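Long-range contact in xyloglucan-specific endo-beta-1,4-glucanase BoGH9A (Bacteroides ovatus, PDB 6DHT), which cleaves the beta-1,4-glucan backbone of xyloglucans internally to yield xyloglucan oligosaccharides: residues I13-P27 against V90-L104. Numbering follows the deposited sequence.
Sequences IPNDAIRLNQLGYYP and VNGASVTFLIKDSVL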
# COMPACT_ATOMS: atom_id res chain seq x y z
N ILE A 13 -0.94 4.96 36.44
CA ILE A 13 -0.68 4.74 35.01
C ILE A 13 -1.38 3.47 34.51
O ILE A 13 -1.08 2.37 34.97
CB ILE A 13 0.84 4.66 34.70
CG1 ILE A 13 1.10 3.86 33.41
CG2 ILE A 13 1.58 4.06 35.87
CD1 ILE A 13 2.55 3.75 33.01
N PRO A 14 -2.31 3.62 33.57
CA PRO A 14 -3.01 2.43 33.09
C PRO A 14 -2.18 1.56 32.12
O PRO A 14 -1.21 2.03 31.49
CB PRO A 14 -4.22 3.01 32.37
CG PRO A 14 -3.75 4.36 31.87
CD PRO A 14 -2.74 4.85 32.86
N ASN A 15 -2.55 0.28 32.01
CA ASN A 15 -1.91 -0.61 31.04
C ASN A 15 -1.95 0.01 29.64
O ASN A 15 -0.98 -0.10 28.88
CB ASN A 15 -2.60 -1.97 31.02
CG ASN A 15 -2.47 -2.71 32.35
OD1 ASN A 15 -1.63 -2.39 33.18
ND2 ASN A 15 -3.30 -3.73 32.53
N ASP A 16 -3.08 0.67 29.37
CA ASP A 16 -3.37 1.44 28.15
C ASP A 16 -2.27 2.41 27.73
O ASP A 16 -2.16 2.78 26.56
CB ASP A 16 -4.62 2.29 28.42
CG ASP A 16 -5.66 2.15 27.33
OD1 ASP A 16 -6.86 2.14 27.67
OD2 ASP A 16 -5.28 2.04 26.15
N ALA A 17 -1.50 2.88 28.70
CA ALA A 17 -0.53 3.94 28.46
C ALA A 17 0.74 3.38 27.85
O ALA A 17 1.57 4.14 27.37
CB ALA A 17 -0.21 4.66 29.78
N ILE A 18 0.92 2.07 27.94
CA ILE A 18 2.14 1.45 27.41
C ILE A 18 1.96 1.21 25.89
O ILE A 18 1.18 0.36 25.49
CB ILE A 18 2.51 0.13 28.12
CG1 ILE A 18 2.57 0.37 29.64
CG2 ILE A 18 3.84 -0.42 27.58
CD1 ILE A 18 2.64 -0.88 30.45
N ARG A 19 2.68 1.98 25.09
CA ARG A 19 2.50 1.96 23.63
C ARG A 19 3.63 1.14 23.02
O ARG A 19 4.81 1.40 23.24
CB ARG A 19 2.47 3.40 23.11
CG ARG A 19 1.41 4.28 23.78
CD ARG A 19 -0.01 3.84 23.42
NE ARG A 19 -1.00 4.35 24.37
CZ ARG A 19 -1.57 5.54 24.29
NH1 ARG A 19 -1.27 6.38 23.33
NH2 ARG A 19 -2.45 5.89 25.22
N LEU A 20 3.26 0.10 22.29
CA LEU A 20 4.28 -0.77 21.72
C LEU A 20 3.77 -1.42 20.44
O LEU A 20 2.60 -1.34 20.11
CB LEU A 20 4.70 -1.85 22.73
CG LEU A 20 3.79 -3.06 22.93
CD1 LEU A 20 4.41 -4.02 23.89
CD2 LEU A 20 2.39 -2.66 23.46
N ASN A 21 4.67 -2.09 19.74
CA ASN A 21 4.29 -2.94 18.62
C ASN A 21 3.50 -4.13 19.17
O ASN A 21 4.04 -4.99 19.86
CB ASN A 21 5.56 -3.40 17.92
CG ASN A 21 5.28 -4.27 16.71
OD1 ASN A 21 4.36 -5.09 16.72
ND2 ASN A 21 6.12 -4.12 15.68
N GLN A 22 2.22 -4.14 18.85
CA GLN A 22 1.30 -5.14 19.43
C GLN A 22 1.40 -6.50 18.79
O GLN A 22 0.73 -7.44 19.23
CB GLN A 22 -0.13 -4.63 19.35
CG GLN A 22 -0.39 -3.38 20.20
CD GLN A 22 -1.75 -2.77 19.99
OE1 GLN A 22 -2.66 -3.41 19.46
NE2 GLN A 22 -1.89 -1.49 20.34
N LEU A 23 2.23 -6.65 17.75
CA LEU A 23 2.48 -7.96 17.19
C LEU A 23 3.70 -8.58 17.88
O LEU A 23 3.72 -9.78 18.16
CB LEU A 23 2.70 -7.88 15.69
CG LEU A 23 1.58 -7.25 14.88
CD1 LEU A 23 1.75 -7.65 13.40
CD2 LEU A 23 0.18 -7.59 15.35
N GLY A 24 4.70 -7.76 18.18
CA GLY A 24 5.89 -8.21 18.88
C GLY A 24 7.16 -7.81 18.14
O GLY A 24 7.14 -6.90 17.31
N TYR A 25 8.25 -8.50 18.46
CA TYR A 25 9.58 -8.11 18.01
C TYR A 25 10.39 -9.27 17.51
O TYR A 25 10.30 -10.38 18.03
CB TYR A 25 10.37 -7.49 19.16
CG TYR A 25 9.67 -6.35 19.80
CD1 TYR A 25 9.75 -5.05 19.29
CD2 TYR A 25 8.91 -6.55 20.94
CE1 TYR A 25 9.07 -4.00 19.87
CE2 TYR A 25 8.24 -5.50 21.53
CZ TYR A 25 8.33 -4.23 21.00
OH TYR A 25 7.66 -3.18 21.58
N TYR A 26 11.19 -9.03 16.47
CA TYR A 26 12.16 -10.04 16.05
C TYR A 26 13.27 -10.14 17.09
O TYR A 26 13.58 -9.14 17.75
CB TYR A 26 12.78 -9.71 14.68
CG TYR A 26 11.79 -9.78 13.53
CD1 TYR A 26 11.52 -10.97 12.88
CD2 TYR A 26 11.07 -8.65 13.16
CE1 TYR A 26 10.59 -11.03 11.84
CE2 TYR A 26 10.13 -8.70 12.13
CZ TYR A 26 9.88 -9.89 11.50
OH TYR A 26 8.94 -9.91 10.52
N PRO A 27 13.91 -11.33 17.21
CA PRO A 27 14.93 -11.48 18.25
C PRO A 27 16.05 -10.44 18.21
O PRO A 27 16.51 -10.01 19.28
CB PRO A 27 15.48 -12.88 17.98
CG PRO A 27 14.33 -13.63 17.44
CD PRO A 27 13.64 -12.61 16.53
N VAL A 90 5.72 -1.49 34.27
CA VAL A 90 6.09 -0.09 34.47
C VAL A 90 5.12 0.50 35.47
O VAL A 90 3.93 0.59 35.18
CB VAL A 90 5.93 0.80 33.21
CG1 VAL A 90 6.66 2.12 33.40
CG2 VAL A 90 6.42 0.11 32.01
N ASN A 91 5.64 0.91 36.62
CA ASN A 91 4.81 1.50 37.66
C ASN A 91 3.69 0.53 38.02
O ASN A 91 3.96 -0.61 38.38
CB ASN A 91 4.27 2.86 37.20
CG ASN A 91 5.37 3.91 37.06
OD1 ASN A 91 6.56 3.58 36.96
ND2 ASN A 91 4.98 5.19 37.07
N GLY A 92 2.44 0.96 37.89
CA GLY A 92 1.34 0.06 38.18
C GLY A 92 1.01 -0.88 37.04
O GLY A 92 0.37 -1.92 37.24
N ALA A 93 1.46 -0.53 35.83
CA ALA A 93 0.92 -1.12 34.61
C ALA A 93 1.75 -2.29 34.09
O ALA A 93 2.92 -2.43 34.42
CB ALA A 93 0.83 -0.06 33.56
N SER A 94 1.13 -3.13 33.27
CA SER A 94 1.88 -4.15 32.56
C SER A 94 1.24 -4.55 31.24
O SER A 94 0.06 -4.31 31.00
CB SER A 94 2.05 -5.39 33.45
OG SER A 94 0.82 -6.08 33.59
N VAL A 95 2.06 -5.13 30.36
CA VAL A 95 1.61 -5.68 29.09
C VAL A 95 2.49 -6.88 28.80
O VAL A 95 3.65 -6.89 29.17
CB VAL A 95 1.69 -4.66 27.92
CG1 VAL A 95 0.77 -3.49 28.17
CG2 VAL A 95 3.11 -4.19 27.69
N THR A 96 1.93 -7.89 28.14
CA THR A 96 2.73 -9.03 27.70
C THR A 96 3.06 -8.84 26.23
O THR A 96 2.29 -8.23 25.49
CB THR A 96 2.00 -10.38 27.86
OG1 THR A 96 0.87 -10.42 26.99
CG2 THR A 96 1.55 -10.58 29.30
N PHE A 97 4.21 -9.36 25.82
CA PHE A 97 4.61 -9.27 24.41
C PHE A 97 5.45 -10.47 24.03
O PHE A 97 5.95 -11.20 24.88
CB PHE A 97 5.37 -7.97 24.17
CG PHE A 97 6.70 -7.90 24.87
CD1 PHE A 97 7.85 -8.34 24.24
CD2 PHE A 97 6.81 -7.37 26.15
CE1 PHE A 97 9.10 -8.28 24.86
CE2 PHE A 97 8.05 -7.31 26.77
CZ PHE A 97 9.18 -7.76 26.15
N LEU A 98 5.62 -10.65 22.72
CA LEU A 98 6.38 -11.78 22.19
C LEU A 98 7.63 -11.30 21.50
O LEU A 98 7.62 -10.27 20.82
CB LEU A 98 5.54 -12.56 21.18
CG LEU A 98 4.25 -13.23 21.68
CD1 LEU A 98 3.54 -13.91 20.54
CD2 LEU A 98 4.55 -14.24 22.77
N ILE A 99 8.69 -12.08 21.65
CA ILE A 99 9.87 -11.98 20.81
C ILE A 99 9.90 -13.28 20.03
O ILE A 99 9.90 -14.35 20.62
CB ILE A 99 11.16 -11.83 21.64
CG1 ILE A 99 11.13 -10.53 22.44
CG2 ILE A 99 12.36 -11.86 20.71
CD1 ILE A 99 12.36 -10.33 23.38
N LYS A 100 9.88 -13.22 18.70
CA LYS A 100 9.81 -14.44 17.92
C LYS A 100 10.23 -14.19 16.49
O LYS A 100 10.15 -13.05 16.00
CB LYS A 100 8.39 -15.00 17.93
CG LYS A 100 7.38 -14.10 17.26
CD LYS A 100 5.96 -14.53 17.52
CE LYS A 100 5.54 -15.74 16.72
NZ LYS A 100 4.15 -16.14 17.09
N ASP A 101 10.72 -15.23 15.83
CA ASP A 101 10.91 -15.19 14.40
C ASP A 101 9.58 -14.95 13.67
O ASP A 101 8.50 -15.31 14.15
CB ASP A 101 11.50 -16.51 13.92
CG ASP A 101 12.92 -16.70 14.36
OD1 ASP A 101 13.62 -15.70 14.61
OD2 ASP A 101 13.34 -17.88 14.42
N SER A 102 9.69 -14.32 12.50
CA SER A 102 8.58 -14.15 11.57
C SER A 102 7.40 -13.42 12.19
O SER A 102 6.25 -13.71 11.88
CB SER A 102 8.12 -15.51 11.05
OG SER A 102 9.16 -16.12 10.30
N VAL A 103 7.69 -12.46 13.05
CA VAL A 103 6.62 -11.84 13.80
C VAL A 103 5.66 -11.04 12.89
O VAL A 103 4.47 -10.97 13.18
CB VAL A 103 7.16 -11.01 15.02
CG1 VAL A 103 7.86 -9.80 14.56
CG2 VAL A 103 6.03 -10.68 15.98
N LEU A 104 6.17 -10.48 11.79
CA LEU A 104 5.31 -9.74 10.87
C LEU A 104 4.75 -10.60 9.74
O LEU A 104 4.09 -10.09 8.85
CB LEU A 104 6.03 -8.52 10.28
CG LEU A 104 6.61 -7.53 11.28
CD1 LEU A 104 7.32 -6.41 10.55
CD2 LEU A 104 5.52 -6.98 12.18
O HOH W 1 3.48 -9.62 21.02
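The phenol oxygen of Tyr-26 is held by two groups: its OH accepts the backbone N-H of Leu-104 (N to OH 3.1 Å) and is also hydrogen-bonded to Asp-565 in the C-terminal helix 551-567. Val-103 lies across one face of the same ring, its CG1 3.6 Å from the ring centroid and 16° off the normal, a clear CH-pi contact. That methyl sits between the backbone N and the carbonyl carbon (chi1 70°), while CG2 turns the other way to meet Leu-23 O. Next door, Tyr-25 makes a single parallel bridge with Ile-99: its N donates to Leu-98 O at 3.0 Å, and its O takes the N-H of Lys-100 at 2.9 Å. Just before it, Gly-24 brings its CA close to Leu-98 O. A water bonded by Leu-98 N also reaches Leu-23 O, though weakly. This is the Ig-like N-terminal domain, where 18-19 and 93-99 are edge strands of two different antiparallel sheets. Farther along, the Tyr-25 ring and Phe-97 of strand 93-99 form an offset edge-to-face (T-shaped) pair, the edge of Tyr-25 toward the face of Phe-97, planes at 86°. Leu-20 CD1 packs on Phe-97 CB, and Ile-18 CD1 on Ala-93 CB at 3.7 Å. At the far end, the 3-10 turn 15-17 presents Asn-15, whose OD1 receives Ser-94 N from above the carbonyl plane at 2.9 Å.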